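Local coordinates for oxidoreductase, NAD-binding/iron-sulfur cluster-binding protein (Nitratireductor pacificus pht-3B, PDB 6ZXU) that catalyses reductive dehalogenation of organohalides, using a bound cobalamin (B12) and two [4Fe-4S] clusters, at residues Lys569-Val572 / Glu573-Thr576; Ala710-Pro713 / Ala714-Arg717; Phe318-Glu322 / Ala323-Gly327. All coordinates share one frame; numbering follows the deposited sequence.

Contact 1 of 3, residues Lys569-Val572 / Glu573-Thr576; sequences KADV and EKCT. With SF4 (iron/sulfur cluster), chain E.
The N-terminal turn of helix 572-581, in the ferredoxin-like part of the chain, starts at D571, its N-cap, and carries a cysteine ligand of a [4Fe-4S] cluster. D571 OD1 accepts from K574 N at 3.1 Å. The amide sits above the carboxylate plane, 48° out of it. The CG of D571 lies anti to its own nitrogen (chi1 -167°), which points the carboxylate at the amide of K574. The K574 chain crosses the D571 side chain at about a right angle, and K574 CG lies 3.7 Å from D571 CG. K574 NZ goes on to N552 O, while D571 OD2 forms a salt bridge with R700. V572 O is gripped twice, by T576 N at 2.9 Å and by T576 OG1 at 2.6 Å. The two donors reach it from opposite faces of the carbonyl plane. The backbone bond from C575 N to D571 O is 3.1 Å long and nearly straight. It fixes the turn from which C575 SG binds iron FE1 of the cluster at 2.3 Å. The cap and the doubly held carbonyl thus set the backbone that presents the thiolate, and the amide of K574 and R700 would probably stabilise the negative charge of D571.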
ATOM      1  N   LYS A 569       0.506  11.210  21.577  1.00 18.71           N
ATOM      2  CA  LYS A 569       1.751  10.450  21.473  1.00 15.36           C
ATOM      3  C   LYS A 569       1.541   9.057  22.011  1.00 15.04           C
ATOM      4  O   LYS A 569       1.192   8.852  23.181  1.00 16.10           O
ATOM      5  CB  LYS A 569       2.948  11.156  22.185  1.00 15.36           C
ATOM      6  CG  LYS A 569       4.292  10.565  21.733  1.00 15.52           C
ATOM      7  CD  LYS A 569       4.586  11.069  20.321  1.00 19.09           C
ATOM      8  CE  LYS A 569       5.453  10.161  19.576  1.00 23.52           C
ATOM      9  NZ  LYS A 569       5.585  10.642  18.182  1.00 20.75           N
ATOM     10  N   ALA A 570       1.641   8.074  21.127  1.00 13.52           N
ATOM     11  CA  ALA A 570       1.641   6.692  21.485  1.00 12.95           C
ATOM     12  C   ALA A 570       2.984   6.340  22.106  1.00 14.75           C
ATOM     13  O   ALA A 570       3.971   7.059  21.950  1.00 14.05           O
ATOM     14  CB  ALA A 570       1.420   5.820  20.298  1.00 12.81           C
ATOM     15  N   ASP A 571       3.034   5.211  22.783  1.00 14.31           N
ATOM     16  CA  ASP A 571       4.310   4.701  23.380  1.00 14.33           C
ATOM     17  C   ASP A 571       5.053   3.872  22.340  1.00 14.37           C
ATOM     18  O   ASP A 571       4.737   2.718  22.103  1.00 16.61           O
ATOM     19  CB  ASP A 571       4.034   3.878  24.622  1.00 15.52           C
ATOM     20  CG  ASP A 571       5.290   3.595  25.431  1.00 18.12           C
ATOM     21  OD1 ASP A 571       6.343   3.226  24.862  1.00 19.98           O
ATOM     22  OD2 ASP A 571       5.241   3.797  26.696  1.00 19.21           O
ATOM     23  N   VAL A 572       6.034   4.486  21.708  1.00 12.86           N
ATOM     24  CA  VAL A 572       6.694   3.889  20.600  1.00 14.14           C
ATOM     25  C   VAL A 572       7.606   2.745  21.019  1.00 16.96           C
ATOM     26  O   VAL A 572       7.895   1.843  20.228  1.00 14.66           O
ATOM     27  CB  VAL A 572       7.420   4.921  19.712  1.00 13.94           C
ATOM     28  CG1 VAL A 572       6.438   5.945  19.180  1.00 15.62           C
ATOM     29  CG2 VAL A 572       8.548   5.615  20.451  1.00 15.39           C
ATOM     30  N   GLU A 573       8.079   2.782  22.256  1.00 14.60           N
ATOM     31  CA  GLU A 573       8.864   1.653  22.771  1.00 15.62           C
ATOM     32  C   GLU A 573       8.001   0.397  22.923  1.00 16.13           C
ATOM     33  O   GLU A 573       8.424  -0.687  22.496  1.00 17.77           O
ATOM     34  CB  GLU A 573       9.449   2.017  24.087  1.00 19.41           C
ATOM     35  CG  GLU A 573      10.218   0.869  24.730  1.00 22.96           C
ATOM     36  CD  GLU A 573      10.790   1.315  26.081  1.00 28.42           C
ATOM     37  OE1 GLU A 573      10.581   2.494  26.545  1.00 26.93           O
ATOM     38  OE2 GLU A 573      11.475   0.481  26.696  1.00 38.01           O
ATOM     39  N   LYS A 574       6.816   0.527  23.487  1.00 14.89           N
ATOM     40  CA  LYS A 574       5.906  -0.619  23.634  1.00 16.08           C
ATOM     41  C   LYS A 574       5.437  -1.152  22.282  1.00 15.92           C
ATOM     42  O   LYS A 574       5.544  -2.382  22.012  1.00 13.32           O
ATOM     43  CB  LYS A 574       4.717  -0.284  24.470  1.00 17.22           C
ATOM     44  CG  LYS A 574       5.040  -0.037  25.915  1.00 19.89           C
ATOM     45  CD  LYS A 574       3.851  -0.277  26.832  1.00 20.63           C
ATOM     46  CE  LYS A 574       2.835   0.797  26.640  1.00 17.84           C
ATOM     47  NZ  LYS A 574       1.758   0.805  27.677  1.00 17.28           N
ATOM     48  N   CYS A 575       5.055  -0.251  21.363  1.00 15.68           N
ATOM     49  CA  CYS A 575       4.650  -0.703  20.042  1.00 14.87           C
ATOM     50  C   CYS A 575       5.841  -1.345  19.293  1.00 14.69           C
ATOM     51  O   CYS A 575       5.722  -2.491  18.764  1.00 13.51           O
ATOM     52  CB  CYS A 575       4.005   0.415  19.236  1.00 14.51           C
ATOM     53  SG  CYS A 575       3.654  -0.073  17.567  1.00 14.10           S
ATOM     54  N   THR A 576       7.017  -0.757  19.321  1.00 14.15           N
ATOM     55  CA  THR A 576       8.148  -1.398  18.656  1.00 14.14           C
ATOM     56  C   THR A 576       8.415  -2.820  19.161  1.00 14.48           C
ATOM     57  O   THR A 576       8.598  -3.777  18.387  1.00 12.93           O
ATOM     58  CB  THR A 576       9.464  -0.551  18.806  1.00 14.02           C
ATOM     59  OG1 THR A 576       9.233   0.730  18.258  1.00 11.68           O
ATOM     60  CG2 THR A 576      10.590  -1.181  18.012  1.00 14.06           C
TER
HETATM   61 FE1  SF4 E 702       1.526  -0.853  17.515  1.00 14.59          FE
HETATM   62 FE2  SF4 E 702      -0.205  -2.950  16.977  1.00 15.43          FE
HETATM   63 FE3  SF4 E 702      -1.040  -0.319  16.556  1.00 14.06          FE
HETATM   64 FE4  SF4 E 702      -0.694  -1.310  19.096  1.00 16.30          FE
HETATM   65  S1  SF4 E 702      -2.133  -1.991  17.571  1.00 17.80           S
HETATM   66  S2  SF4 E 702       0.018   0.664  18.265  1.00 17.65           S
HETATM   67  S3  SF4 E 702       1.078  -2.693  18.767  1.00 18.06           S
HETATM   68  S4  SF4 E 702       0.649  -1.373  15.562  1.00 17.87           S

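Contact 2 of 3, residues Ala710-Pro713 / Ala714-Arg717; sequences AETP and AAAR
E711 lies along the start of helix 713-721 and lays its carboxylate against A716. Its CG is anti to the backbone nitrogen (chi1 -177°) and the chain stays extended, which carries the carboxylate alongside the first turn as far as A716. E711 CG passes A715 CB at 3.9 Å on the way. At the end, E711 OE2 lies 3.5 Å from A716 CB, while E711 OE1 pairs with R719 further along the helix. An alanine at E711 is likely to leave R719 without this charge partner and to uncover the methyl of A716. T712 is turned quite differently. Its hydroxyl stands between its own nitrogen and carbonyl carbon (chi1 72°), and from there OG1 accepts from A715 N at 3.1 Å, with an N-H...O angle of 164°. The same OG1 touches the methyl of A715 at 3.4 Å. T712 O takes the amide of A716 at 3.0 Å. One residue on, P713 O accepts from R717 N. The extended R717 chain starts beside that carbonyl, with CG 3.4 Å from P713 O. Its NH1 then approaches P713 CB obliquely at 3.8 Å. R717 NH2 forms a salt bridge with E566, and M561 of strand 560-562 touches both E711 and A716. The proline has no amide hydrogen to offer, which suits the first turn of a helix. A threonine N-cap followed by proline at the first helical position is a classic helix start, here opening the last helix of the chain.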
ATOM      1  N   ALA A 710       5.002  17.031  29.834  1.00 21.54           N
ATOM      2  CA  ALA A 710       4.657  17.633  28.538  1.00 23.66           C
ATOM      3  C   ALA A 710       3.680  18.807  28.690  1.00 22.06           C
ATOM      4  O   ALA A 710       2.726  18.738  29.438  1.00 21.27           O
ATOM      5  CB  ALA A 710       4.097  16.590  27.580  1.00 23.39           C
ATOM      6  N   GLU A 711       3.975  19.906  27.986  1.00 23.61           N
ATOM      7  CA  GLU A 711       3.101  21.072  27.980  1.00 21.36           C
ATOM      8  C   GLU A 711       1.762  20.692  27.315  1.00 21.07           C
ATOM      9  O   GLU A 711       1.722  19.933  26.334  1.00 21.06           O
ATOM     10  CB  GLU A 711       3.789  22.194  27.218  1.00 24.15           C
ATOM     11  CG  GLU A 711       3.055  23.535  27.164  1.00 23.94           C
ATOM     12  CD  GLU A 711       3.820  24.643  26.326  1.00 29.96           C
ATOM     13  OE1 GLU A 711       3.816  25.820  26.769  1.00 28.70           O
ATOM     14  OE2 GLU A 711       4.417  24.350  25.243  1.00 22.10           O
ATOM     15  N   THR A 712       0.658  21.204  27.837  1.00 20.88           N
ATOM     16  CA  THR A 712      -0.639  20.997  27.158  1.00 19.67           C
ATOM     17  C   THR A 712      -0.771  21.924  25.958  1.00 20.97           C
ATOM     18  O   THR A 712      -0.160  22.994  25.907  1.00 19.51           O
ATOM     19  CB  THR A 712      -1.852  21.222  28.065  1.00 21.06           C
ATOM     20  OG1 THR A 712      -1.965  22.605  28.306  1.00 26.91           O
ATOM     21  CG2 THR A 712      -1.682  20.500  29.377  1.00 24.72           C
ATOM     22  N   PRO A 713      -1.528  21.525  24.951  1.00 20.36           N
ATOM     23  CA  PRO A 713      -1.707  22.386  23.802  1.00 22.02           C
ATOM     24  C   PRO A 713      -2.360  23.694  24.199  1.00 19.95           C
ATOM     25  O   PRO A 713      -2.043  24.701  23.602  1.00 21.46           O
ATOM     26  CB  PRO A 713      -2.554  21.547  22.818  1.00 23.34           C
ATOM     27  CG  PRO A 713      -2.249  20.128  23.176  1.00 22.11           C
ATOM     28  CD  PRO A 713      -2.020  20.150  24.680  1.00 26.12           C
ATOM     29  N   ALA A 714      -3.194  23.698  25.206  1.00 22.00           N
ATOM     30  CA  ALA A 714      -3.802  24.962  25.680  1.00 23.58           C
ATOM     31  C   ALA A 714      -2.753  25.923  26.243  1.00 23.03           C
ATOM     32  O   ALA A 714      -2.703  27.112  25.914  1.00 19.34           O
ATOM     33  CB  ALA A 714      -4.866  24.617  26.698  1.00 25.44           C
ATOM     34  N   ALA A 715      -1.859  25.409  27.055  1.00 24.20           N
ATOM     35  CA  ALA A 715      -0.790  26.177  27.632  1.00 20.98           C
ATOM     36  C   ALA A 715       0.138  26.688  26.514  1.00 22.61           C
ATOM     37  O   ALA A 715       0.606  27.811  26.563  1.00 24.88           O
ATOM     38  CB  ALA A 715      -0.026  25.347  28.640  1.00 21.62           C
ATOM     39  N   ALA A 716       0.422  25.884  25.506  1.00 20.90           N
ATOM     40  CA  ALA A 716       1.262  26.332  24.408  1.00 19.42           C
ATOM     41  C   ALA A 716       0.629  27.463  23.691  1.00 20.70           C
ATOM     42  O   ALA A 716       1.293  28.424  23.350  1.00 20.85           O
ATOM     43  CB  ALA A 716       1.572  25.202  23.439  1.00 19.28           C
ATOM     44  N   ARG A 717      -0.666  27.370  23.400  1.00 19.11           N
ATOM     45  CA  ARG A 717      -1.346  28.461  22.679  1.00 20.00           C
ATOM     46  C   ARG A 717      -1.289  29.745  23.492  1.00 19.22           C
ATOM     47  O   ARG A 717      -1.106  30.797  22.924  1.00 22.13           O
ATOM     48  CB  ARG A 717      -2.812  28.096  22.369  1.00 22.38           C
ATOM     49  CG  ARG A 717      -2.941  27.053  21.266  1.00 23.88           C
ATOM     50  CD  ARG A 717      -4.374  26.732  20.905  1.00 33.47           C
ATOM     51  NE  ARG A 717      -4.336  25.781  19.764  1.00 38.35           N
ATOM     52  CZ  ARG A 717      -4.543  24.444  19.858  1.00 48.70           C
ATOM     53  NH1 ARG A 717      -4.902  23.881  21.048  1.00 44.46           N
ATOM     54  NH2 ARG A 717      -4.444  23.671  18.740  1.00 44.15           N
TER

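Contact 3 of 3, residues Phe318-Glu322 / Ala323-Gly327; sequences FKRAE and AGDLG
R320 and D325 make the close-packed side, locking the end of helix 317-323 to the turn that follows. R320 NE donates to the anti lone pair of D325 OD2 at 2.7 Å, in a salt bridge. OD2 comes to the guanidinium edge, near its plane, and the carboxylate plane stands 85° from it. The bend of R320 at chi3 (71°) turns NE back toward this oxygen, which also lies against CB and CG of R320. D325 OD2 also pairs with R314, and R320 NH2 reaches L696 O. Beside this pair, L326 CD1 packs on R320 CB at 3.8 Å, and L326 CD2 lies 4.0 Å from A321 CB. G324, with positive phi (105°), ends the helix in a Schellman motif. Its N-H bonds A321 O at 3.1 Å and makes a weak bond to R320 O, which also accepts from D325 N at 2.9 Å. A water donates to A321 O and G327 O, and accepts from L326 N. K319 and E322 form the looser, partly exposed side, with long, weak ion pairs to E410 and K334. Backbone bonds and one bridging water thus close the helix end, while D325, between two arginines, would probably be kept ionised.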
ATOM      1  N   PHE A 318      12.935   1.438  14.976  1.00 16.36           N
ATOM      2  CA  PHE A 318      13.514   0.215  14.365  1.00 17.88           C
ATOM      3  C   PHE A 318      15.039   0.266  14.361  1.00 19.79           C
ATOM      4  O   PHE A 318      15.670  -0.756  14.568  1.00 18.11           O
ATOM      5  CB  PHE A 318      13.018   0.011  12.951  1.00 18.66           C
ATOM      6  CG  PHE A 318      11.560  -0.368  12.878  1.00 20.38           C
ATOM      7  CD1 PHE A 318      11.065  -1.339  13.728  1.00 19.72           C
ATOM      8  CD2 PHE A 318      10.686   0.297  12.017  1.00 23.48           C
ATOM      9  CE1 PHE A 318       9.732  -1.690  13.683  1.00 22.78           C
ATOM     10  CE2 PHE A 318       9.327  -0.038  11.993  1.00 22.93           C
ATOM     11  CZ  PHE A 318       8.888  -1.042  12.795  1.00 22.11           C
ATOM     12  N   LYS A 319      15.646   1.422  14.052  1.00 19.37           N
ATOM     13  CA  LYS A 319      17.095   1.580  14.121  1.00 18.13           C
ATOM     14  C   LYS A 319      17.605   1.426  15.549  1.00 17.40           C
ATOM     15  O   LYS A 319      18.648   0.803  15.791  1.00 18.50           O
ATOM     16  CB  LYS A 319      17.545   2.927  13.541  1.00 20.32           C
ATOM     17  CG  LYS A 319      17.148   3.167  12.117  1.00 22.02           C
ATOM     18  CD  LYS A 319      17.316   1.916  11.383  1.00 25.22           C
ATOM     19  CE  LYS A 319      17.647   2.134   9.933  1.00 30.40           C
ATOM     20  NZ  LYS A 319      16.581   2.706   9.209  1.00 35.74           N
ATOM     21  N   ARG A 320      16.847   1.874  16.535  1.00 15.99           N
ATOM     22  CA  ARG A 320      17.198   1.665  17.912  1.00 15.84           C
ATOM     23  C   ARG A 320      17.206   0.213  18.291  1.00 19.02           C
ATOM     24  O   ARG A 320      18.116  -0.280  18.961  1.00 15.70           O
ATOM     25  CB  ARG A 320      16.313   2.456  18.847  1.00 16.67           C
ATOM     26  CG  ARG A 320      16.379   3.962  18.626  1.00 17.62           C
ATOM     27  CD  ARG A 320      15.908   4.773  19.835  1.00 18.61           C
ATOM     28  NE  ARG A 320      16.823   4.729  20.978  1.00 20.15           N
ATOM     29  CZ  ARG A 320      16.776   5.522  22.040  1.00 18.60           C
ATOM     30  NH1 ARG A 320      15.862   6.485  22.137  1.00 17.71           N
ATOM     31  NH2 ARG A 320      17.585   5.305  23.031  1.00 18.18           N
ATOM     32  N   ALA A 321      16.195  -0.531  17.815  1.00 18.81           N
ATOM     33  CA  ALA A 321      16.134  -1.968  18.048  1.00 17.88           C
ATOM     34  C   ALA A 321      17.319  -2.696  17.425  1.00 19.03           C
ATOM     35  O   ALA A 321      17.942  -3.487  18.075  1.00 18.70           O
ATOM     36  CB  ALA A 321      14.794  -2.521  17.501  1.00 19.59           C
ATOM     37  N   GLU A 322      17.627  -2.384  16.155  1.00 18.92           N
ATOM     38  CA  GLU A 322      18.725  -2.944  15.452  1.00 21.61           C
ATOM     39  C   GLU A 322      20.047  -2.700  16.199  1.00 22.35           C
ATOM     40  O   GLU A 322      20.899  -3.561  16.213  1.00 24.09           O
ATOM     41  CB  GLU A 322      18.843  -2.291  14.086  1.00 22.93           C
ATOM     42  CG  GLU A 322      19.961  -2.887  13.301  1.00 24.68           C
ATOM     43  CD  GLU A 322      19.994  -2.426  11.863  1.00 30.11           C
ATOM     44  OE1 GLU A 322      19.066  -1.648  11.385  1.00 29.87           O
ATOM     45  OE2 GLU A 322      21.019  -2.820  11.201  1.00 33.98           O
ATOM     46  N   ALA A 323      20.231  -1.507  16.771  1.00 19.26           N
ATOM     47  CA  ALA A 323      21.466  -1.138  17.448  1.00 20.72           C
ATOM     48  C   ALA A 323      21.615  -1.807  18.821  1.00 20.69           C
ATOM     49  O   ALA A 323      22.700  -1.808  19.354  1.00 21.82           O
ATOM     50  CB  ALA A 323      21.565   0.351  17.639  1.00 20.33           C
ATOM     51  N   GLY A 324      20.522  -2.315  19.395  1.00 21.67           N
ATOM     52  CA  GLY A 324      20.517  -2.919  20.717  1.00 20.15           C
ATOM     53  C   GLY A 324      19.899  -2.083  21.793  1.00 22.37           C
ATOM     54  O   GLY A 324      19.831  -2.545  22.934  1.00 22.39           O
ATOM     55  N   ASP A 325      19.428  -0.866  21.490  1.00 21.20           N
ATOM     56  CA  ASP A 325      18.836   0.029  22.513  1.00 19.98           C
ATOM     57  C   ASP A 325      17.656  -0.548  23.245  1.00 20.56           C
ATOM     58  O   ASP A 325      17.334  -0.122  24.326  1.00 18.58           O
ATOM     59  CB  ASP A 325      18.361   1.341  21.865  1.00 20.25           C
ATOM     60  CG  ASP A 325      19.444   2.130  21.132  1.00 23.31           C
ATOM     61  OD1 ASP A 325      20.635   1.717  21.102  1.00 23.11           O
ATOM     62  OD2 ASP A 325      19.102   3.246  20.573  1.00 22.67           O
ATOM     63  N   LEU A 326      16.962  -1.531  22.638  1.00 20.85           N
ATOM     64  CA  LEU A 326      15.747  -2.091  23.257  1.00 23.33           C
ATOM     65  C   LEU A 326      15.948  -3.536  23.820  1.00 26.46           C
ATOM     66  O   LEU A 326      14.978  -4.265  24.050  1.00 27.06           O
ATOM     67  CB  LEU A 326      14.623  -2.111  22.231  1.00 22.00           C
ATOM     68  CG  LEU A 326      13.842  -0.846  21.917  1.00 24.81           C
ATOM     69  CD1 LEU A 326      14.665   0.298  21.568  1.00 26.36           C
ATOM     70  CD2 LEU A 326      12.890  -1.023  20.703  1.00 26.31           C
ATOM     71  N   GLY A 327      17.179  -3.964  23.971  1.00 25.44           N
ATOM     72  CA  GLY A 327      17.452  -5.301  24.495  1.00 23.72           C
ATOM     73  C   GLY A 327      17.826  -6.275  23.404  1.00 24.60           C
ATOM     74  O   GLY A 327      17.753  -5.982  22.184  1.00 22.93           O
TER
HETATM   75  O   HOH W   1      17.397  -3.686  20.714  1.00 16.88           O

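Contacts 1 and 3 belong to the cobalamin surroundings. Their centres are 13 Å apart, and they meet where T576 CG2 packs on L326 CD2 at 3.5 Å. F317, a cobalamin-binding residue just before contact 3, also touches V572, E573 and T576 of contact 1. Both contacts reach the cofactor: K569 NZ forms a salt bridge with it, and F318 touches it. Contact 1 alone holds a cluster ligand, C575, so it joins cluster and corrinoid surroundings. Contact 2 is peripheral. Its centre lies 22 Å from that of contact 1 and 31 Å from that of contact 3, and the R717 side chain is about 11 Å from cobalamin.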